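Local coordinates for protein Baccell_00875 (Bacteroides cellulosilyticus DSM 14838, PDB 5NO8) that probably acts as a polysaccharide lyase that cleaves L-rhamnose caps from the glucuronic acid of complex arabinogalactan proteins, at residues 622-625 with 626-629; 409-412 with 413-416; 246-249 with 250-254; 55-58 with 59-63; 422-425 with 426-430. All coordinates share one frame; numbering follows the deposited sequence.

Contact 1. Residues 622-625 with 626-629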
loop_
_atom_site.group_PDB
_atom_site.type_symbol
_atom_site.label_atom_id
_atom_site.label_comp_id
_atom_site.label_asym_id
_atom_site.label_seq_id
_atom_site.Cartn_x
_atom_site.Cartn_y
_atom_site.Cartn_z
ATOM N N TYR A 622 10.342 2.550 -11.177
ATOM C CA TYR A 622 9.931 3.521 -12.170
ATOM C C TYR A 622 11.091 4.436 -12.556
ATOM O O TYR A 622 11.237 4.768 -13.730
ATOM C CB TYR A 622 8.770 4.383 -11.673
ATOM C CG TYR A 622 7.446 3.690 -11.500
ATOM C CD1 TYR A 622 7.209 2.401 -12.020
ATOM C CD2 TYR A 622 6.404 4.321 -10.822
ATOM C CE1 TYR A 622 5.974 1.795 -11.878
ATOM C CE2 TYR A 622 5.174 3.703 -10.676
ATOM C CZ TYR A 622 4.966 2.455 -11.222
ATOM O OH TYR A 622 3.751 1.821 -11.052
ATOM N N TYR A 623 11.890 4.819 -11.563
ATOM C CA TYR A 623 13.126 5.606 -11.776
ATOM C C TYR A 623 14.109 4.865 -12.702
ATOM O O TYR A 623 14.579 5.423 -13.716
ATOM C CB TYR A 623 13.748 5.950 -10.421
ATOM C CG TYR A 623 15.209 6.320 -10.432
ATOM C CD1 TYR A 623 15.621 7.617 -10.752
ATOM C CD2 TYR A 623 16.174 5.389 -10.077
ATOM C CE1 TYR A 623 16.975 7.956 -10.749
ATOM C CE2 TYR A 623 17.511 5.706 -10.070
ATOM C CZ TYR A 623 17.905 6.978 -10.418
ATOM O OH TYR A 623 19.247 7.256 -10.400
ATOM N N TYR A 624 14.375 3.606 -12.390
ATOM C CA TYR A 624 15.282 2.815 -13.238
ATOM C C TYR A 624 14.689 2.574 -14.620
ATOM O O TYR A 624 15.413 2.605 -15.619
ATOM C CB TYR A 624 15.648 1.481 -12.601
ATOM C CG TYR A 624 16.520 1.547 -11.377
ATOM C CD1 TYR A 624 17.773 2.148 -11.420
ATOM C CD2 TYR A 624 16.117 0.977 -10.178
ATOM C CE1 TYR A 624 18.581 2.202 -10.311
ATOM C CE2 TYR A 624 16.923 1.016 -9.066
ATOM C CZ TYR A 624 18.160 1.648 -9.141
ATOM O OH TYR A 624 18.956 1.689 -8.048
ATOM N N TYR A 625 13.383 2.316 -14.695
ATOM C CA TYR A 625 12.733 2.072 -15.969
ATOM C C TYR A 625 12.850 3.314 -16.885
ATOM O O TYR A 625 13.055 3.171 -18.096
ATOM C CB TYR A 625 11.276 1.670 -15.752
ATOM C CG TYR A 625 10.536 1.392 -17.016
ATOM C CD1 TYR A 625 10.624 0.154 -17.634
ATOM C CD2 TYR A 625 9.772 2.372 -17.622
ATOM C CE1 TYR A 625 9.942 -0.102 -18.819
ATOM C CE2 TYR A 625 9.095 2.132 -18.811
ATOM C CZ TYR A 625 9.176 0.886 -19.400
ATOM O OH TYR A 625 8.504 0.650 -20.582
ATOM N N ALA A 626 12.707 4.524 -16.315
ATOM C CA ALA A 626 12.892 5.752 -17.078
ATOM C C ALA A 626 14.338 5.897 -17.598
ATOM O O ALA A 626 14.534 6.379 -18.718
ATOM C CB ALA A 626 12.493 6.978 -16.274
ATOM N N LEU A 627 15.316 5.493 -16.796
ATOM C CA LEU A 627 16.720 5.472 -17.244
ATOM C C LEU A 627 16.950 4.468 -18.383
ATOM O O LEU A 627 17.733 4.725 -19.291
ATOM C CB LEU A 627 17.649 5.138 -16.080
ATOM C CG LEU A 627 17.782 6.183 -14.966
ATOM C CD1 LEU A 627 18.683 5.687 -13.861
ATOM C CD2 LEU A 627 18.306 7.492 -15.529
ATOM N N CYS A 628 16.270 3.327 -18.306
ATOM C CA CYS A 628 16.381 2.247 -19.290
ATOM C C CYS A 628 15.767 2.588 -20.648
ATOM O O CYS A 628 16.337 2.260 -21.689
ATOM C CB CYS A 628 15.737 0.956 -18.736
ATOM S SG CYS A 628 16.597 0.107 -17.394
ATOM N N THR A 629 14.610 3.252 -20.640
ATOM C CA THR A 629 13.804 3.478 -21.835
ATOM C C THR A 629 13.801 4.918 -22.309
ATOM O O THR A 629 13.342 5.192 -23.420
ATOM C CB THR A 629 12.337 3.126 -21.542
ATOM O OG1 THR A 629 11.846 3.993 -20.506
ATOM C CG2 THR A 629 12.192 1.678 -21.115
#

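Contact 2. Residues 409-412 with 413-416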
loop_
_atom_site.group_PDB
_atom_site.type_symbol
_atom_site.label_atom_id
_atom_site.label_comp_id
_atom_site.label_asym_id
_atom_site.label_seq_id
_atom_site.Cartn_x
_atom_site.Cartn_y
_atom_site.Cartn_z
ATOM N N THR A 409 24.998 16.959 2.468
ATOM C CA THR A 409 25.174 18.019 3.447
ATOM C C THR A 409 26.569 18.135 4.019
ATOM O O THR A 409 26.913 19.192 4.552
ATOM C CB THR A 409 24.227 17.843 4.651
ATOM O OG1 THR A 409 24.599 16.663 5.384
ATOM C CG2 THR A 409 22.809 17.775 4.189
ATOM N N LYS A 410 27.335 17.043 3.965
ATOM C CA LYS A 410 28.702 16.927 4.522
ATOM C C LYS A 410 28.793 17.144 6.031
ATOM O O LYS A 410 29.848 17.498 6.550
ATOM C CB LYS A 410 29.711 17.825 3.784
ATOM C CG LYS A 410 29.568 17.894 2.272
ATOM C CD LYS A 410 29.866 16.590 1.573
ATOM C CE LYS A 410 29.650 16.743 0.066
ATOM N NZ LYS A 410 29.900 15.469 -0.680
ATOM N N ASP A 411 27.682 16.942 6.734
ATOM C CA ASP A 411 27.594 17.145 8.177
ATOM C C ASP A 411 28.557 16.200 8.925
ATOM O O ASP A 411 28.368 14.977 8.924
ATOM C CB ASP A 411 26.138 16.899 8.609
ATOM C CG ASP A 411 25.881 17.124 10.066
ATOM O OD1 ASP A 411 26.829 17.390 10.836
ATOM O OD2 ASP A 411 24.685 17.002 10.454
ATOM N N PRO A 412 29.575 16.763 9.591
ATOM C CA PRO A 412 30.564 15.927 10.278
ATOM C C PRO A 412 29.987 15.079 11.407
ATOM O O PRO A 412 30.500 13.992 11.658
ATOM C CB PRO A 412 31.577 16.944 10.838
ATOM C CG PRO A 412 31.269 18.231 10.149
ATOM C CD PRO A 412 29.822 18.204 9.819
ATOM N N GLU A 413 28.915 15.540 12.047
ATOM C CA GLU A 413 28.250 14.762 13.095
ATOM C C GLU A 413 27.646 13.484 12.529
ATOM O O GLU A 413 27.641 12.457 13.217
ATOM C CB GLU A 413 27.150 15.562 13.801
ATOM C CG GLU A 413 27.651 16.477 14.889
ATOM C CD GLU A 413 28.520 17.574 14.355
ATOM O OE1 GLU A 413 28.045 18.377 13.507
ATOM O OE2 GLU A 413 29.687 17.626 14.780
ATOM N N LEU A 414 27.103 13.554 11.307
ATOM C CA LEU A 414 26.621 12.358 10.623
ATOM C C LEU A 414 27.759 11.388 10.346
ATOM O O LEU A 414 27.601 10.181 10.543
ATOM C CB LEU A 414 25.921 12.691 9.302
ATOM C CG LEU A 414 24.620 13.498 9.392
ATOM C CD1 LEU A 414 23.949 13.588 8.033
ATOM C CD2 LEU A 414 23.680 12.881 10.423
ATOM N N LYS A 415 28.875 11.900 9.823
ATOM C CA LYS A 415 30.023 11.042 9.533
ATOM C C LYS A 415 30.458 10.300 10.785
ATOM O O LYS A 415 30.684 9.097 10.726
ATOM C CB LYS A 415 31.198 11.835 8.957
ATOM C CG LYS A 415 32.399 10.972 8.629
ATOM C CD LYS A 415 33.287 11.644 7.599
ATOM C CE LYS A 415 34.564 10.844 7.402
ATOM N NZ LYS A 415 35.467 11.552 6.458
ATOM N N GLN A 416 30.561 11.005 11.910
ATOM C CA GLN A 416 31.004 10.378 13.168
ATOM C C GLN A 416 30.006 9.357 13.675
ATOM O O GLN A 416 30.379 8.286 14.135
ATOM C CB GLN A 416 31.311 11.420 14.257
ATOM C CG GLN A 416 32.628 12.159 14.027
ATOM C CD GLN A 416 33.770 11.221 13.602
ATOM O OE1 GLN A 416 34.094 10.264 14.319
ATOM N NE2 GLN A 416 34.338 11.457 12.406
HETATM O O HOH W 1 33.196 13.776 11.260
#

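Contact 3. Residues 246-249 with 250-254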
loop_
_atom_site.group_PDB
_atom_site.type_symbol
_atom_site.label_atom_id
_atom_site.label_comp_id
_atom_site.label_asym_id
_atom_site.label_seq_id
_atom_site.Cartn_x
_atom_site.Cartn_y
_atom_site.Cartn_z
ATOM N N ASP A 246 -7.907 2.779 -18.055
ATOM C CA ASP A 246 -8.565 3.756 -18.931
ATOM C C ASP A 246 -10.003 3.397 -19.207
ATOM O O ASP A 246 -10.861 4.259 -19.264
ATOM C CB ASP A 246 -7.831 3.899 -20.284
ATOM C CG ASP A 246 -6.560 4.704 -20.195
ATOM O OD1 ASP A 246 -6.371 5.469 -19.216
ATOM O OD2 ASP A 246 -5.736 4.590 -21.145
ATOM N N ASP A 247 -10.250 2.112 -19.447
ATOM C CA ASP A 247 -11.579 1.630 -19.736
ATOM C C ASP A 247 -12.447 1.761 -18.481
ATOM O O ASP A 247 -13.600 2.189 -18.567
ATOM C CB ASP A 247 -11.499 0.178 -20.189
ATOM C CG ASP A 247 -12.805 -0.345 -20.755
ATOM O OD1 ASP A 247 -13.502 0.401 -21.459
ATOM O OD2 ASP A 247 -13.128 -1.529 -20.515
ATOM N N PHE A 248 -11.873 1.421 -17.330
ATOM C CA PHE A 248 -12.569 1.625 -16.033
ATOM C C PHE A 248 -12.993 3.080 -15.865
ATOM O O PHE A 248 -14.163 3.370 -15.605
ATOM C CB PHE A 248 -11.700 1.199 -14.859
ATOM C CG PHE A 248 -12.316 1.514 -13.516
ATOM C CD1 PHE A 248 -13.335 0.711 -12.990
ATOM C CD2 PHE A 248 -11.890 2.607 -12.783
ATOM C CE1 PHE A 248 -13.912 0.993 -11.763
ATOM C CE2 PHE A 248 -12.483 2.928 -11.554
ATOM C CZ PHE A 248 -13.486 2.109 -11.038
ATOM N N ARG A 249 -12.056 3.990 -16.076
ATOM C CA ARG A 249 -12.368 5.422 -15.946
ATOM C C ARG A 249 -13.437 5.905 -16.899
ATOM O O ARG A 249 -14.349 6.662 -16.519
ATOM C CB ARG A 249 -11.100 6.270 -16.109
ATOM C CG ARG A 249 -10.208 6.242 -14.882
ATOM C CD ARG A 249 -9.061 7.226 -14.983
ATOM N NE ARG A 249 -8.041 6.784 -15.909
ATOM C CZ ARG A 249 -6.922 6.117 -15.594
ATOM N NH1 ARG A 249 -6.614 5.748 -14.359
ATOM N NH2 ARG A 249 -6.084 5.793 -16.559
ATOM N N HIS A 250 -13.357 5.432 -18.141
ATOM C CA HIS A 250 -14.351 5.770 -19.153
ATOM C C HIS A 250 -15.741 5.309 -18.736
ATOM O O HIS A 250 -16.707 6.068 -18.791
ATOM C CB HIS A 250 -13.959 5.143 -20.513
ATOM C CG HIS A 250 -14.897 5.492 -21.629
ATOM N ND1 HIS A 250 -15.006 6.770 -22.138
ATOM C CD2 HIS A 250 -15.795 4.740 -22.306
ATOM C CE1 HIS A 250 -15.926 6.789 -23.089
ATOM N NE2 HIS A 250 -16.423 5.570 -23.207
ATOM N N LYS A 251 -15.826 4.063 -18.300
ATOM C CA LYS A 251 -17.087 3.467 -17.869
ATOM C C LYS A 251 -17.645 4.140 -16.614
ATOM O O LYS A 251 -18.868 4.372 -16.512
ATOM C CB LYS A 251 -16.891 1.978 -17.645
ATOM C CG LYS A 251 -16.763 1.210 -18.955
ATOM C CD LYS A 251 -16.457 -0.251 -18.659
ATOM C CE LYS A 251 -16.175 -1.080 -19.906
ATOM N NZ LYS A 251 -17.410 -1.380 -20.623
ATOM N N LEU A 252 -16.760 4.476 -15.682
ATOM C CA LEU A 252 -17.189 5.255 -14.493
ATOM C C LEU A 252 -17.872 6.578 -14.891
ATOM O O LEU A 252 -18.968 6.922 -14.383
ATOM C CB LEU A 252 -16.018 5.447 -13.528
ATOM C CG LEU A 252 -16.245 6.306 -12.275
ATOM C CD1 LEU A 252 -15.281 5.869 -11.169
ATOM C CD2 LEU A 252 -16.099 7.783 -12.553
ATOM N N LEU A 253 -17.270 7.296 -15.830
ATOM C CA LEU A 253 -17.861 8.538 -16.338
ATOM C C LEU A 253 -19.158 8.281 -17.123
ATOM O O LEU A 253 -20.119 9.044 -16.986
ATOM C CB LEU A 253 -16.864 9.304 -17.202
ATOM C CG LEU A 253 -15.598 9.806 -16.496
ATOM C CD1 LEU A 253 -14.602 10.367 -17.506
ATOM C CD2 LEU A 253 -15.951 10.859 -15.464
ATOM N N GLU A 254 -19.193 7.195 -17.905
ATOM C CA GLU A 254 -20.407 6.825 -18.641
ATOM C C GLU A 254 -21.556 6.545 -17.726
ATOM O O GLU A 254 -22.699 6.856 -18.056
ATOM C CB GLU A 254 -20.196 5.597 -19.519
ATOM C CG GLU A 254 -19.269 5.854 -20.686
ATOM C CD GLU A 254 -19.142 4.669 -21.627
ATOM O OE1 GLU A 254 -19.166 3.505 -21.148
ATOM O OE2 GLU A 254 -19.028 4.932 -22.854
#

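Contact 4. Residues 55-58 with 59-63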
loop_
_atom_site.group_PDB
_atom_site.type_symbol
_atom_site.label_atom_id
_atom_site.label_comp_id
_atom_site.label_asym_id
_atom_site.label_seq_id
_atom_site.Cartn_x
_atom_site.Cartn_y
_atom_site.Cartn_z
ATOM N N VAL A 55 -15.203 -13.040 -5.844
ATOM C CA VAL A 55 -15.376 -13.046 -4.383
ATOM C C VAL A 55 -14.741 -14.251 -3.697
ATOM O O VAL A 55 -14.548 -15.324 -4.297
ATOM C CB VAL A 55 -16.861 -12.895 -3.942
ATOM C CG1 VAL A 55 -17.456 -11.604 -4.458
ATOM C CG2 VAL A 55 -17.739 -14.055 -4.364
ATOM N N VAL A 56 -14.409 -14.050 -2.430
ATOM C CA VAL A 56 -13.959 -15.111 -1.551
ATOM C C VAL A 56 -15.154 -16.037 -1.351
ATOM O O VAL A 56 -16.267 -15.553 -1.197
ATOM C CB VAL A 56 -13.497 -14.551 -0.183
ATOM C CG1 VAL A 56 -12.992 -15.668 0.732
ATOM C CG2 VAL A 56 -12.391 -13.514 -0.378
ATOM N N LYS A 57 -14.925 -17.347 -1.325
ATOM C CA LYS A 57 -16.020 -18.274 -0.999
ATOM C C LYS A 57 -16.409 -18.131 0.454
ATOM O O LYS A 57 -15.553 -18.012 1.328
ATOM C CB LYS A 57 -15.643 -19.712 -1.332
ATOM C CG LYS A 57 -15.644 -19.950 -2.838
ATOM C CD LYS A 57 -15.468 -21.419 -3.177
ATOM C CE LYS A 57 -14.069 -21.876 -2.828
ATOM N NZ LYS A 57 -13.760 -23.202 -3.416
ATOM N N THR A 58 -17.709 -18.125 0.721
ATOM C CA THR A 58 -18.200 -17.848 2.068
ATOM C C THR A 58 -18.958 -19.072 2.601
ATOM O O THR A 58 -19.977 -18.958 3.272
ATOM C CB THR A 58 -19.035 -16.549 2.083
ATOM O OG1 THR A 58 -19.988 -16.562 1.008
ATOM C CG2 THR A 58 -18.125 -15.330 1.914
ATOM N N ASP A 59 -18.411 -20.248 2.309
ATOM C CA ASP A 59 -18.940 -21.527 2.812
ATOM C C ASP A 59 -17.891 -22.288 3.611
ATOM O O ASP A 59 -18.023 -23.487 3.813
ATOM C CB ASP A 59 -19.436 -22.387 1.630
ATOM C CG ASP A 59 -18.341 -22.707 0.603
ATOM O OD1 ASP A 59 -17.152 -22.299 0.749
ATOM O OD2 ASP A 59 -18.670 -23.392 -0.394
ATOM N N GLY A 60 -16.837 -21.608 4.063
ATOM C CA GLY A 60 -15.754 -22.262 4.785
ATOM C C GLY A 60 -14.752 -23.071 3.962
ATOM O O GLY A 60 -13.829 -23.616 4.526
ATOM N N THR A 61 -14.901 -23.149 2.650
ATOM C CA THR A 61 -14.036 -24.003 1.814
ATOM C C THR A 61 -12.791 -23.313 1.261
ATOM O O THR A 61 -11.853 -23.981 0.811
ATOM C CB THR A 61 -14.810 -24.614 0.634
ATOM O OG1 THR A 61 -15.259 -23.587 -0.260
ATOM C CG2 THR A 61 -16.015 -25.420 1.138
ATOM N N GLN A 62 -12.762 -21.983 1.288
ATOM C CA GLN A 62 -11.558 -21.251 0.904
ATOM C C GLN A 62 -10.746 -20.910 2.133
ATOM O O GLN A 62 -9.538 -21.118 2.154
ATOM C CB GLN A 62 -11.938 -20.000 0.117
ATOM C CG GLN A 62 -10.745 -19.321 -0.510
ATOM C CD GLN A 62 -11.112 -18.214 -1.465
ATOM O OE1 GLN A 62 -12.258 -18.107 -1.906
ATOM N NE2 GLN A 62 -10.111 -17.410 -1.842
ATOM N N TYR A 63 -11.394 -20.316 3.129
ATOM C CA TYR A 63 -10.836 -20.142 4.472
ATOM C C TYR A 63 -11.845 -20.681 5.478
ATOM O O TYR A 63 -13.035 -20.295 5.430
ATOM C CB TYR A 63 -10.533 -18.654 4.766
ATOM C CG TYR A 63 -9.549 -18.071 3.797
ATOM C CD1 TYR A 63 -8.198 -18.362 3.901
ATOM C CD2 TYR A 63 -9.978 -17.272 2.722
ATOM C CE1 TYR A 63 -7.284 -17.854 2.995
ATOM C CE2 TYR A 63 -9.074 -16.753 1.807
ATOM C CZ TYR A 63 -7.732 -17.045 1.957
ATOM O OH TYR A 63 -6.827 -16.551 1.091
HETATM O O HOH W 2 -13.158 -17.695 -4.337
HETATM O O HOH W 3 -14.272 -19.833 2.836
#

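Contact 5. Residues 422-425 with 426-430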
loop_
_atom_site.group_PDB
_atom_site.type_symbol
_atom_site.label_atom_id
_atom_site.label_comp_id
_atom_site.label_asym_id
_atom_site.label_seq_id
_atom_site.Cartn_x
_atom_site.Cartn_y
_atom_site.Cartn_z
ATOM N N ALA A 422 28.714 1.703 11.437
ATOM C CA ALA A 422 29.357 0.734 10.562
ATOM C C ALA A 422 30.273 -0.237 11.324
ATOM O O ALA A 422 30.369 -1.412 10.969
ATOM C CB ALA A 422 30.130 1.420 9.466
ATOM N N ASP A 423 30.917 0.265 12.362
ATOM C CA ASP A 423 31.639 -0.588 13.301
ATOM C C ASP A 423 30.749 -1.524 14.076
ATOM O O ASP A 423 31.073 -2.703 14.215
ATOM C CB ASP A 423 32.452 0.240 14.275
ATOM C CG ASP A 423 33.892 0.153 13.973
ATOM O OD1 ASP A 423 34.350 0.837 13.034
ATOM O OD2 ASP A 423 34.544 -0.679 14.628
ATOM N N PHE A 424 29.655 -1.005 14.626
ATOM C CA PHE A 424 28.656 -1.857 15.261
ATOM C C PHE A 424 28.198 -2.974 14.317
ATOM O O PHE A 424 28.141 -4.134 14.721
ATOM C CB PHE A 424 27.437 -1.053 15.768
ATOM C CG PHE A 424 26.187 -1.883 15.906
ATOM C CD1 PHE A 424 26.004 -2.718 17.013
ATOM C CD2 PHE A 424 25.200 -1.860 14.912
ATOM C CE1 PHE A 424 24.852 -3.496 17.132
ATOM C CE2 PHE A 424 24.061 -2.647 15.019
ATOM C CZ PHE A 424 23.882 -3.462 16.131
ATOM N N VAL A 425 27.887 -2.634 13.068
ATOM C CA VAL A 425 27.411 -3.633 12.122
ATOM C C VAL A 425 28.487 -4.711 11.859
ATOM O O VAL A 425 28.200 -5.925 11.915
ATOM C CB VAL A 425 26.964 -3.000 10.796
ATOM C CG1 VAL A 425 26.594 -4.057 9.769
ATOM C CG2 VAL A 425 25.772 -2.070 11.047
ATOM N N ARG A 426 29.687 -4.257 11.522
ATOM C CA ARG A 426 30.775 -5.165 11.157
ATOM C C ARG A 426 31.171 -6.077 12.314
ATOM O O ARG A 426 31.353 -7.282 12.121
ATOM C CB ARG A 426 31.984 -4.364 10.641
ATOM C CG ARG A 426 33.189 -5.189 10.238
ATOM C CD ARG A 426 32.952 -6.045 9.001
ATOM N NE ARG A 426 34.009 -7.067 8.897
ATOM C CZ ARG A 426 33.842 -8.397 8.951
ATOM N NH1 ARG A 426 32.634 -8.968 9.041
ATOM N NH2 ARG A 426 34.922 -9.180 8.865
ATOM N N ARG A 427 31.280 -5.511 13.508
ATOM C CA ARG A 427 31.788 -6.250 14.661
ATOM C C ARG A 427 30.719 -7.030 15.400
ATOM O O ARG A 427 30.997 -8.128 15.854
ATOM C CB ARG A 427 32.495 -5.316 15.641
ATOM C CG ARG A 427 33.745 -4.682 15.074
ATOM C CD ARG A 427 34.270 -3.606 16.012
ATOM N NE ARG A 427 35.482 -2.998 15.462
ATOM C CZ ARG A 427 36.138 -1.967 15.997
ATOM N NH1 ARG A 427 35.698 -1.370 17.110
ATOM N NH2 ARG A 427 37.223 -1.498 15.380
ATOM N N LYS A 428 29.513 -6.470 15.545
ATOM C CA LYS A 428 28.463 -7.102 16.355
ATOM C C LYS A 428 27.416 -7.884 15.562
ATOM O O LYS A 428 26.890 -8.875 16.071
ATOM C CB LYS A 428 27.762 -6.081 17.232
ATOM C CG LYS A 428 28.684 -5.357 18.200
ATOM C CD LYS A 428 29.102 -6.273 19.353
ATOM C CE LYS A 428 29.804 -5.497 20.457
ATOM N NZ LYS A 428 31.067 -4.878 19.950
ATOM N N LEU A 429 27.082 -7.433 14.354
ATOM C CA LEU A 429 26.082 -8.124 13.536
ATOM C C LEU A 429 26.659 -9.124 12.548
ATOM O O LEU A 429 25.913 -9.961 12.019
ATOM C CB LEU A 429 25.195 -7.128 12.777
ATOM C CG LEU A 429 24.376 -6.166 13.624
ATOM C CD1 LEU A 429 23.491 -5.353 12.689
ATOM C CD2 LEU A 429 23.549 -6.856 14.699
ATOM N N GLN A 430 27.956 -9.034 12.261
ATOM C CA GLN A 430 28.578 -9.967 11.348
ATOM C C GLN A 430 29.603 -10.849 12.092
ATOM O O GLN A 430 30.096 -10.475 13.156
ATOM C CB GLN A 430 29.226 -9.234 10.189
ATOM C CG GLN A 430 28.249 -8.604 9.199
ATOM C CD GLN A 430 28.937 -8.231 7.898
ATOM O OE1 GLN A 430 29.961 -7.546 7.911
ATOM N NE2 GLN A 430 28.408 -8.704 6.774
#

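Contact 1. Residues 622-625 with 626-629
T629 grips the carbonyl oxygen of Y625 twice, and its methyl lies on the ring of the same tyrosine; this is the compact half of the contact. T629 OG1 donates to Y625 O at 2.8 Å, and T629 N reaches that oxygen from the opposite face of the carbonyl plane at 3.0 Å. With OG1 set between the backbone N and the carbonyl carbon (chi1 62°), CG2 is swung over the tyrosine. That methyl stands 3.8 Å from the Y625 ring centroid, a CH-pi contact over the face, and comes nearest at CZ (3.6 Å). With CG anti to the backbone N (chi1 -180°), the Y625 ring lies forward along the helix, beside T629. Y634 meets both this ring and that of Y622 edge-to-face, and V568 and M572 of helix 562-576 also touch Y625. Without the ring, as with an alanine in place of Y625, the T629 methyl would probably lose the face it rests on, and Y634 one of its two edge-to-face partners.

The other side is looser. L627, an exposed residue, lays CD1 over one face of the Y623 ring, 4.2 Å from the centroid, and keeps 4.4 Å between that methyl and Y624 CD1. Y624 itself is buried, next to helix 542-559, and its OH bonds a glycerol.

Between the two sides, A626, L627 and C628 bond to the carbonyls four residues back. The threonine hydroxyl also accepts from D631 N, tying the turn to the chain beyond. This is the C-terminal end of helix 615-629, one of the packed helices of an alpha-helical domain.

Contact 2. Residues 409-412 with 413-416
The N-terminal cap of helix 412-429 is built here, with D411 as N-cap residue and the first turn closing over it. D411 OD1 accepts from E413 N at 3.0 Å; the N-H comes in from above the carboxylate plane, 49° out of it. The side chain gets there with CG anti to the backbone N (chi1 -178°), which also lays CB and OD2 across L414, OD2 lying 3.7 Å from L414 CG. L414 is buried, and beyond this cap it packs on V346 and R350 of helix 338-352 and on L402 of helix 396-409.

The main chain of D411 starts the helical bonding: its O takes K415 N at 3.2 Å in the carbonyl plane, with a weak bond from L414 N beside it. One residue on, P412 O receives Q416 N at 3.0 Å and a water, which in turn accepts from Q416 NE2, so the glutamine is fastened to P412 both directly and through solvent. A leucine in place of D411 would probably leave E413 N without its capping acceptor and the first turn less firmly fixed.

E413 bends at chi2 and brings OE1 to 3.1 Å from D411 OD1, the two carboxylate planes 60° apart. Two acidic oxygens so close are likely to repel unless one is protonated, while the helix N terminus, and perhaps R350, which touches E413, would partly offset their charge.

Contact 3. Residues 246-249 with 250-254
D247 and K251, one helical turn apart, meet through a carboxylate and a methylene rather than through their charges. D247 OD2 lies 3.1 Å from K251 CE, while K251 NZ stands 4.3 Å off, too far for a salt bridge. The lysine chain runs extended out to CE and then bends (chi4 -76°), and that last turn leaves the ammonium to one side of the carboxylate. D247 OD2 has a firmer partner behind it: it accepts from N243 N, just ahead of the helix, while the lysine side chain also rests on F240 and H242 of strand 232-242.

The carbonyls of D246 to R249 are each taken up four residues on. D246 O receives H250 N, D247 O receives K251 N at 2.9 Å, F248 O receives L252 N at 2.8 Å, nearly along the C=O axis, and R249 O receives L253 N; H250 O likewise takes E254 N. This is regular alpha-helical bonding in helix 245-254, which follows closely on strand 232-242 of the eight-stranded antiparallel sheet and leads on to strand 259-262.

D246 and R249 make the one salt bridge. R249 NH2 meets D246 OD1 at 2.7 Å on its anti side, 26° out of the carboxylate plane, and OD1 lies 17° out of the guanidinium plane; the arginine bends at chi3 to come back to it. R249 also makes a cation-pi contact with F581.

On the inner side F248 and L252 are buried, L252 CD1 lying 4.1 Å from F248 CE2. The phenylalanine ring goes on to meet Y175 edge-to-face, and L252 touches the same tyrosine as well as L259.

Contact 4. Residues 55-58 with 59-63
Q62 stretches its amide back across the loop to K57, and OE1 takes K57 N at 2.8 Å with a nearly straight bond (172°). CG sits anti to the backbone N (chi1 -170°) and the chain stays extended, which carries the amide that far. The donor is tilted from the amide's carbonyl plane. A water that also donates to V55 O gives Q62 OE1 a second hydrogen bond at 2.6 Å, while NE2 bonds N149 OD1, so both ends of the amide are held.

V56 comes in beside it at about a right angle: CG1 lies 3.7 Å from Q62 OE1 and meets the edge of the Y63 ring in its plane, 4.0 Å from CD2.

K57 takes a bend at chi3 that brings CE to 3.3 Å from T61 OG1. That hydroxyl belongs to the turn beyond, where D59 has its CG between its N and carbonyl carbon (chi1 60°). A second water links K57 O to Y63 N. D59 OD1 accepting from T61 N makes an Asx turn, to which the T61 hydroxyl adds a second grip, with G60 at positive phi, in the long loop between strands 40-45 and 75-81.

Contact 5. Residues 422-425 with 426-430
F424 O has two claims on it: K428 N at 2.8 Å, and, weakly, L429 N, which also bonds V425 O weakly at 3.1 Å. That shared N-H marks the wider pi-type turn with which helix 412-429 runs out, while A422 O and D423 O still hold R426 N and R427 N.

The buried F424 ring, its CG anti to the backbone N (chi1 157°), packs obliquely against what follows. CE2 is 3.6 Å from L429 CD1, and at the opposite corner of the ring F424 CD1 is 3.8 Å from K428 CB. V425 packs on V454 and Y458 of helix 448-465.

D423 and R427 run side by side with the carboxylate over one face of the guanidinium, planes nearly perpendicular. The salt bridge modelled between them is doubtful, since D423 OD2 sits too close to R427.

R426 NH1 reaches Q430 OE1 at 3.2 Å, well above the amide plane; its stronger partner is T431 O, and Q430 OE1 also bonds Y458 OH. Q430 NE2 holds T436 and T477, and the charge of R426 is probably eased by the carbonyls of T431 and D432, by a cation-pi contact with Y434 and perhaps by nearby D473.

In the fold
From the N terminus, contact 4 comes first, pinching the long loop between strands 40-45 and 75-81. Contact 3 follows, on the helix that leads from strand 232-242 to strand 259-262 and so joins two beta-sheets; both belong to the beta-rich part. Contacts 2 and 5 then sit at the two ends of helix 412-429, with centres about 20 Å apart, on the other side of the chain's centre from contact 3, whose centre is about 52 Å from that of contact 2. Contact 1 comes last, at the end of helix 615-629, packed among helices 542-559, 562-576, 632-644 and 682-692. None nests or crosses: all are in series and none touches another.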